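Local coordinates for probable amino acid aminotransferase (Mycobacterium tuberculosis, PDB 6Q1Q), which is probably an amino acid aminotransferase of class IV, a family of pyridoxal phosphate-dependent enzymes, at residues V190-D195 / Q248-V253; P203-P208 / Q221-V226. One frame throughout, in Å; residues are numbered along the deposited sequence.

Contact 1 of 2, residues V190-D195 / Q248-V253; sequences VVIATD and QGIWLV
Val191 and Trp251 form an antiparallel hydrogen-bonded pair in which each residue donates to the other: Val191 N to Trp251 O at 3.1 Å and Trp251 N to Val191 O at 2.9 Å. Both bonds are nearly straight at hydrogen. Toward the start of strand 249-253, Gln248 N donates a hydrogen bond to Ala193 O (3.0 Å), and Ala193 N donates one to Gly249 O. Ile192 CA also makes a CA-H...O contact with Gly249 O. The strand axes run at 161°, as expected of antiparallel neighbours.

On the face shared by Val191, Ala193 and Trp251, the indole turns its six-membered edge to strand 190-195. Trp251 CG is anti to its carbonyl carbon (chi1 -59°), and Trp251 CE3 comes to 3.3 Å from Val191 O while Trp251 CH2 meets Ala193 CB at 3.6 Å, the methyl lying in the ring plane. Gly249, without a side chain, leaves room for this ring. The Val191 and Val253 side chains cross at about a right angle, CG2 of Val191 being 3.5 Å from CG2 of Val253.

The opposite face is aliphatic. Val190 and Leu252 lie side by side, with Val190 CG2 3.7 Å from Leu252 CD2, and so do Ile192 and Ile250, with Ile192 CG2 3.8 Å from Ile250 CG1.

Strands 203-207 and 259-265 continue the mixed sheet beyond this pair. Helix 275-286 covers the tryptophan face, with Phe279 stacked on the indole and Ile275 touching both Ala193 and Trp251.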
ATOM      1  N   VAL B 190      13.841  -9.734  11.058  1.00 49.92           N
ATOM      2  CA  VAL B 190      15.285  -9.833  11.243  1.00 49.23           C
ATOM      3  C   VAL B 190      15.576 -10.461  12.599  1.00 49.17           C
ATOM      4  O   VAL B 190      15.028 -10.032  13.622  1.00 46.06           O
ATOM      5  CB  VAL B 190      15.946  -8.449  11.128  1.00 47.28           C
ATOM      6  CG1 VAL B 190      17.411  -8.520  11.538  1.00 45.75           C
ATOM      7  CG2 VAL B 190      15.802  -7.904   9.713  1.00 48.78           C
ATOM      8  N   VAL B 191      16.418 -11.496  12.611  1.00 53.24           N
ATOM      9  CA  VAL B 191      16.903 -12.101  13.846  1.00 55.10           C
ATOM     10  C   VAL B 191      18.410 -12.300  13.740  1.00 55.51           C
ATOM     11  O   VAL B 191      18.925 -12.675  12.680  1.00 55.91           O
ATOM     12  CB  VAL B 191      16.196 -13.438  14.163  1.00 56.90           C
ATOM     13  CG1 VAL B 191      14.712 -13.213  14.417  1.00 53.78           C
ATOM     14  CG2 VAL B 191      16.401 -14.421  13.038  1.00 61.56           C
ATOM     15  N   ILE B 192      19.118 -12.034  14.836  1.00 54.73           N
ATOM     16  CA  ILE B 192      20.568 -12.157  14.887  1.00 56.44           C
ATOM     17  C   ILE B 192      20.955 -13.064  16.048  1.00 60.57           C
ATOM     18  O   ILE B 192      20.230 -13.176  17.042  1.00 59.11           O
ATOM     19  CB  ILE B 192      21.276 -10.790  15.008  1.00 55.96           C
ATOM     20  CG1 ILE B 192      20.875 -10.087  16.306  1.00 56.67           C
ATOM     21  CG2 ILE B 192      20.979  -9.925  13.789  1.00 54.03           C
ATOM     22  CD1 ILE B 192      21.878  -9.049  16.767  1.00 56.16           C
ATOM     23  N   ALA B 193      22.104 -13.724  15.911  1.00 65.59           N
ATOM     24  CA  ALA B 193      22.688 -14.511  16.991  1.00 70.43           C
ATOM     25  C   ALA B 193      23.873 -13.764  17.596  1.00 77.52           C
ATOM     26  O   ALA B 193      24.764 -13.311  16.870  1.00 80.84           O
ATOM     27  CB  ALA B 193      23.133 -15.884  16.485  1.00 70.98           C
ATOM     28  N   THR B 194      23.874 -13.642  18.923  1.00 81.75           N
ATOM     29  CA  THR B 194      24.882 -12.877  19.645  1.00 84.87           C
ATOM     30  C   THR B 194      25.149 -13.568  20.980  1.00 86.50           C
ATOM     31  O   THR B 194      24.345 -14.381  21.444  1.00 84.02           O
ATOM     32  CB  THR B 194      24.410 -11.419  19.822  1.00 86.95           C
ATOM     33  OG1 THR B 194      24.339 -10.792  18.537  1.00 88.80           O
ATOM     34  CG2 THR B 194      25.354 -10.599  20.696  1.00 88.46           C
ATOM     35  N   ASP B 195      26.310 -13.288  21.568  1.00 92.65           N
ATOM     36  CA  ASP B 195      26.633 -13.778  22.901  1.00 97.54           C
ATOM     37  C   ASP B 195      26.098 -12.814  23.959  1.00 98.95           C
ATOM     38  O   ASP B 195      25.875 -11.629  23.702  1.00 99.98           O
ATOM     39  CB  ASP B 195      28.140 -13.948  23.086  1.00101.76           C
ATOM     40  CG  ASP B 195      28.896 -12.643  22.939  1.00102.92           C
ATOM     41  OD1 ASP B 195      28.454 -11.780  22.153  1.00100.50           O
ATOM     42  OD2 ASP B 195      29.925 -12.476  23.628  1.00105.33           O
ATOM     43  N   GLN B 248      27.090 -13.116  15.057  1.00 69.18           N
ATOM     44  CA  GLN B 248      27.486 -14.419  14.549  1.00 71.71           C
ATOM     45  C   GLN B 248      26.539 -14.935  13.476  1.00 68.64           C
ATOM     46  O   GLN B 248      26.839 -15.952  12.841  1.00 69.91           O
ATOM     47  CB  GLN B 248      27.576 -15.425  15.701  1.00 78.50           C
ATOM     48  CG  GLN B 248      28.715 -15.133  16.670  1.00 87.90           C
ATOM     49  CD  GLN B 248      28.329 -15.355  18.120  1.00 94.67           C
ATOM     50  OE1 GLN B 248      27.587 -14.565  18.705  1.00 96.90           O
ATOM     51  NE2 GLN B 248      28.838 -16.431  18.710  1.00 97.55           N
ATOM     52  N   GLY B 249      25.413 -14.262  13.259  1.00 64.73           N
ATOM     53  CA  GLY B 249      24.511 -14.612  12.183  1.00 61.46           C
ATOM     54  C   GLY B 249      23.346 -13.652  12.067  1.00 58.70           C
ATOM     55  O   GLY B 249      22.918 -13.063  13.063  1.00 59.39           O
ATOM     56  N   ILE B 250      22.842 -13.470  10.850  1.00 57.15           N
ATOM     57  CA  ILE B 250      21.639 -12.689  10.590  1.00 53.01           C
ATOM     58  C   ILE B 250      20.744 -13.514   9.679  1.00 55.31           C
ATOM     59  O   ILE B 250      21.206 -14.025   8.653  1.00 59.54           O
ATOM     60  CB  ILE B 250      21.957 -11.328   9.944  1.00 50.51           C
ATOM     61  CG1 ILE B 250      23.079 -10.616  10.699  1.00 49.76           C
ATOM     62  CG2 ILE B 250      20.716 -10.455   9.898  1.00 47.80           C
ATOM     63  CD1 ILE B 250      23.666  -9.459   9.940  1.00 49.12           C
ATOM     64  N   TRP B 251      19.471 -13.640  10.044  1.00 53.41           N
ATOM     65  CA  TRP B 251      18.513 -14.382   9.239  1.00 51.51           C
ATOM     66  C   TRP B 251      17.287 -13.527   8.970  1.00 51.76           C
ATOM     67  O   TRP B 251      16.851 -12.755   9.830  1.00 52.07           O
ATOM     68  CB  TRP B 251      18.089 -15.681   9.931  1.00 50.21           C
ATOM     69  CG  TRP B 251      19.229 -16.593  10.212  1.00 52.87           C
ATOM     70  CD1 TRP B 251      19.667 -17.627   9.438  1.00 53.68           C
ATOM     71  CD2 TRP B 251      20.091 -16.550  11.352  1.00 54.89           C
ATOM     72  NE1 TRP B 251      20.749 -18.234  10.029  1.00 55.69           N
ATOM     73  CE2 TRP B 251      21.029 -17.589  11.206  1.00 56.69           C
ATOM     74  CE3 TRP B 251      20.158 -15.732  12.484  1.00 56.63           C
ATOM     75  CZ2 TRP B 251      22.022 -17.833  12.150  1.00 59.77           C
ATOM     76  CZ3 TRP B 251      21.144 -15.975  13.418  1.00 60.87           C
ATOM     77  CH2 TRP B 251      22.063 -17.017  13.247  1.00 61.72           C
ATOM     78  N   LEU B 252      16.732 -13.677   7.773  1.00 51.73           N
ATOM     79  CA  LEU B 252      15.447 -13.091   7.423  1.00 49.80           C
ATOM     80  C   LEU B 252      14.395 -14.182   7.569  1.00 51.97           C
ATOM     81  O   LEU B 252      14.346 -15.120   6.765  1.00 55.09           O
ATOM     82  CB  LEU B 252      15.478 -12.519   6.010  1.00 48.18           C
ATOM     83  CG  LEU B 252      16.493 -11.388   5.841  1.00 47.93           C
ATOM     84  CD1 LEU B 252      16.422 -10.802   4.445  1.00 45.79           C
ATOM     85  CD2 LEU B 252      16.281 -10.312   6.896  1.00 48.38           C
ATOM     86  N   VAL B 253      13.563 -14.065   8.598  1.00 51.76           N
ATOM     87  CA  VAL B 253      12.611 -15.104   8.971  1.00 51.60           C
ATOM     88  C   VAL B 253      11.219 -14.683   8.533  1.00 50.30           C
ATOM     89  O   VAL B 253      10.775 -13.565   8.827  1.00 49.22           O
ATOM     90  CB  VAL B 253      12.655 -15.380  10.482  1.00 50.90           C
ATOM     91  CG1 VAL B 253      11.613 -16.417  10.859  1.00 50.50           C
ATOM     92  CG2 VAL B 253      14.036 -15.859  10.877  1.00 52.72           C
TER

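Contact 2 of 2, residues P203-P208 / Q221-V226; sequences PCLLTP and QALFEV
Thr207 OG1 is hydrogen-bonded to Val190 O of the adjoining strand, and the same residue offers its methyl group to Phe224. The contact belongs to a beta-alpha-beta unit in which strand 203-207 leads through helix 218-229 to strand 233-236, parallel to the first. In keeping with this, the short strand and helix axes run at 162° to each other and approach to 10.1 Å, a gap bridged by side chains, with no hydrogen bond between the two segments.

Two residues on the helix do the bridging. Leu223 CD2 meets Leu205 CD1 at 4.2 Å, a purely apolar touch, and both leucines also pack on Phe279 of helix 275-286. Phe224 carries its ring from the helix across to the strand, where CE1 lies 4.3 Å from Leu205 CB and CZ is 3.8 Å from Leu205 O. Beyond the strand segment, Tyr236 meets the same ring with the two planes at about 55°, tying the helix to strand 233-236 as well.

With OG1 anti to the backbone N (chi1 -167°), Thr207 CG2 sits between N and the carbonyl carbon, and this methyl stands 3.7 Å from Phe224 CZ.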
ATOM      1  N   PRO B 203      25.043 -18.200  23.555  1.00105.97           N
ATOM      2  CA  PRO B 203      24.452 -17.804  22.269  1.00102.28           C
ATOM      3  C   PRO B 203      23.007 -17.394  22.475  1.00 96.04           C
ATOM      4  O   PRO B 203      22.207 -18.141  23.043  1.00 97.20           O
ATOM      5  CB  PRO B 203      24.560 -19.071  21.408  1.00103.84           C
ATOM      6  CG  PRO B 203      25.363 -20.042  22.207  1.00107.28           C
ATOM      7  CD  PRO B 203      25.152 -19.667  23.631  1.00107.90           C
ATOM      8  N   CYS B 204      22.677 -16.194  22.023  1.00 88.02           N
ATOM      9  CA  CYS B 204      21.355 -15.648  22.251  1.00 82.81           C
ATOM     10  C   CYS B 204      20.771 -15.144  20.942  1.00 75.64           C
ATOM     11  O   CYS B 204      21.481 -14.572  20.111  1.00 73.61           O
ATOM     12  CB  CYS B 204      21.398 -14.526  23.313  1.00 86.96           C
ATOM     13  SG  CYS B 204      22.025 -12.914  22.781  1.00 91.00           S
ATOM     14  N   LEU B 205      19.471 -15.352  20.772  1.00 71.56           N
ATOM     15  CA  LEU B 205      18.766 -14.949  19.567  1.00 67.41           C
ATOM     16  C   LEU B 205      17.999 -13.666  19.845  1.00 66.43           C
ATOM     17  O   LEU B 205      17.367 -13.526  20.896  1.00 67.12           O
ATOM     18  CB  LEU B 205      17.812 -16.048  19.101  1.00 65.97           C
ATOM     19  CG  LEU B 205      18.502 -17.306  18.580  1.00 67.29           C
ATOM     20  CD1 LEU B 205      17.495 -18.310  18.040  1.00 66.85           C
ATOM     21  CD2 LEU B 205      19.505 -16.932  17.505  1.00 67.07           C
ATOM     22  N   LEU B 206      18.048 -12.736  18.899  1.00 63.16           N
ATOM     23  CA  LEU B 206      17.576 -11.382  19.137  1.00 62.67           C
ATOM     24  C   LEU B 206      16.861 -10.859  17.906  1.00 60.79           C
ATOM     25  O   LEU B 206      17.254 -11.155  16.775  1.00 61.92           O
ATOM     26  CB  LEU B 206      18.732 -10.454  19.510  1.00 66.87           C
ATOM     27  CG  LEU B 206      19.360 -10.761  20.867  1.00 73.45           C
ATOM     28  CD1 LEU B 206      20.782 -10.243  20.912  1.00 75.88           C
ATOM     29  CD2 LEU B 206      18.513 -10.172  21.983  1.00 74.63           C
ATOM     30  N   THR B 207      15.813 -10.078  18.140  1.00 56.99           N
ATOM     31  CA  THR B 207      14.967  -9.509  17.109  1.00 54.33           C
ATOM     32  C   THR B 207      14.631  -8.087  17.534  1.00 54.31           C
ATOM     33  O   THR B 207      14.629  -7.783  18.733  1.00 53.93           O
ATOM     34  CB  THR B 207      13.689 -10.344  16.915  1.00 53.91           C
ATOM     35  OG1 THR B 207      13.016  -9.947  15.713  1.00 56.08           O
ATOM     36  CG2 THR B 207      12.756 -10.184  18.094  1.00 52.80           C
ATOM     37  N   PRO B 208      14.384  -7.191  16.582  1.00 55.22           N
ATOM     38  CA  PRO B 208      14.164  -5.784  16.926  1.00 54.72           C
ATOM     39  C   PRO B 208      12.985  -5.609  17.864  1.00 53.60           C
ATOM     40  O   PRO B 208      12.086  -6.466  17.911  1.00 49.86           O
ATOM     41  CB  PRO B 208      13.896  -5.131  15.561  1.00 53.59           C
ATOM     42  CG  PRO B 208      14.668  -5.964  14.614  1.00 54.25           C
ATOM     43  CD  PRO B 208      14.533  -7.372  15.126  1.00 53.66           C
ATOM     44  N   GLN B 221       8.221 -15.533  16.513  1.00 52.14           N
ATOM     45  CA  GLN B 221       7.708 -15.805  17.851  1.00 54.97           C
ATOM     46  C   GLN B 221       7.746 -17.296  18.166  1.00 54.25           C
ATOM     47  O   GLN B 221       8.102 -17.692  19.281  1.00 54.51           O
ATOM     48  CB  GLN B 221       6.292 -15.250  17.989  1.00 58.22           C
ATOM     49  CG  GLN B 221       6.249 -13.873  18.629  1.00 69.48           C
ATOM     50  CD  GLN B 221       5.024 -13.075  18.233  1.00 80.00           C
ATOM     51  OE1 GLN B 221       4.228 -13.507  17.398  1.00 83.58           O
ATOM     52  NE2 GLN B 221       4.865 -11.899  18.834  1.00 83.54           N
ATOM     53  N   ALA B 222       7.380 -18.138  17.196  1.00 54.47           N
ATOM     54  CA  ALA B 222       7.455 -19.581  17.404  1.00 55.48           C
ATOM     55  C   ALA B 222       8.900 -20.045  17.553  1.00 58.86           C
ATOM     56  O   ALA B 222       9.185 -20.958  18.338  1.00 60.25           O
ATOM     57  CB  ALA B 222       6.770 -20.317  16.254  1.00 52.57           C
ATOM     58  N   LEU B 223       9.822 -19.434  16.803  1.00 59.42           N
ATOM     59  CA  LEU B 223      11.237 -19.761  16.956  1.00 58.67           C
ATOM     60  C   LEU B 223      11.718 -19.477  18.373  1.00 61.66           C
ATOM     61  O   LEU B 223      12.486 -20.259  18.946  1.00 64.31           O
ATOM     62  CB  LEU B 223      12.072 -18.979  15.942  1.00 53.36           C
ATOM     63  CG  LEU B 223      13.562 -18.857  16.266  1.00 52.97           C
ATOM     64  CD1 LEU B 223      14.282 -20.170  15.992  1.00 53.51           C
ATOM     65  CD2 LEU B 223      14.202 -17.715  15.492  1.00 51.96           C
ATOM     66  N   PHE B 224      11.264 -18.367  18.959  1.00 61.49           N
ATOM     67  CA  PHE B 224      11.673 -18.026  20.318  1.00 63.51           C
ATOM     68  C   PHE B 224      11.221 -19.077  21.319  1.00 68.93           C
ATOM     69  O   PHE B 224      11.918 -19.335  22.306  1.00 72.25           O
ATOM     70  CB  PHE B 224      11.118 -16.656  20.707  1.00 60.89           C
ATOM     71  CG  PHE B 224      12.026 -15.515  20.360  1.00 58.18           C
ATOM     72  CD1 PHE B 224      12.943 -15.631  19.329  1.00 56.50           C
ATOM     73  CD2 PHE B 224      11.967 -14.327  21.069  1.00 55.84           C
ATOM     74  CE1 PHE B 224      13.782 -14.583  19.010  1.00 56.64           C
ATOM     75  CE2 PHE B 224      12.803 -13.275  20.755  1.00 54.46           C
ATOM     76  CZ  PHE B 224      13.713 -13.402  19.724  1.00 56.22           C
ATOM     77  N   GLU B 225      10.059 -19.688  21.088  1.00 69.78           N
ATOM     78  CA  GLU B 225       9.557 -20.699  22.008  1.00 72.27           C
ATOM     79  C   GLU B 225      10.401 -21.968  21.953  1.00 71.54           C
ATOM     80  O   GLU B 225      10.705 -22.564  22.993  1.00 72.72           O
ATOM     81  CB  GLU B 225       8.093 -20.994  21.681  1.00 75.66           C
ATOM     82  CG  GLU B 225       7.183 -19.812  21.977  1.00 79.89           C
ATOM     83  CD  GLU B 225       6.872 -19.674  23.453  1.00 87.32           C
ATOM     84  OE1 GLU B 225       6.823 -20.713  24.148  1.00 92.27           O
ATOM     85  OE2 GLU B 225       6.727 -18.525  23.927  1.00 87.20           O
ATOM     86  N   VAL B 226      10.792 -22.394  20.749  1.00 69.73           N
ATOM     87  CA  VAL B 226      11.628 -23.584  20.616  1.00 69.57           C
ATOM     88  C   VAL B 226      13.052 -23.298  21.075  1.00 71.63           C
ATOM     89  O   VAL B 226      13.691 -24.135  21.725  1.00 74.29           O
ATOM     90  CB  VAL B 226      11.589 -24.098  19.165  1.00 67.02           C
ATOM     91  CG1 VAL B 226      12.605 -25.212  18.964  1.00 69.91           C
ATOM     92  CG2 VAL B 226      10.192 -24.583  18.815  1.00 64.43           C
TER

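How the contacts relate
Following the chain from the N terminus, the first of the four segments reached lies on strand 189-195, from which a connection with five unmodelled residues leads into strand 203-207, its antiparallel neighbour. Contact 2 closes the shorter loop, joining 203-208 to 221-226 over 12 intervening residues. Strand 233-236 and helix 241-245 follow before 248-253 returns to 190-195 and closes contact 1 over 52 residues. The two closures therefore nest without crossing, and their centres lie about 9 Å apart. Strands 189-195 and 203-207 connect them directly: Ile192 N and Leu206 O, 2.8 Å apart, are probably hydrogen-bonded. Contact 1 joins two strands of the mixed sheet, while contact 2 packs a helix against a neighbouring strand.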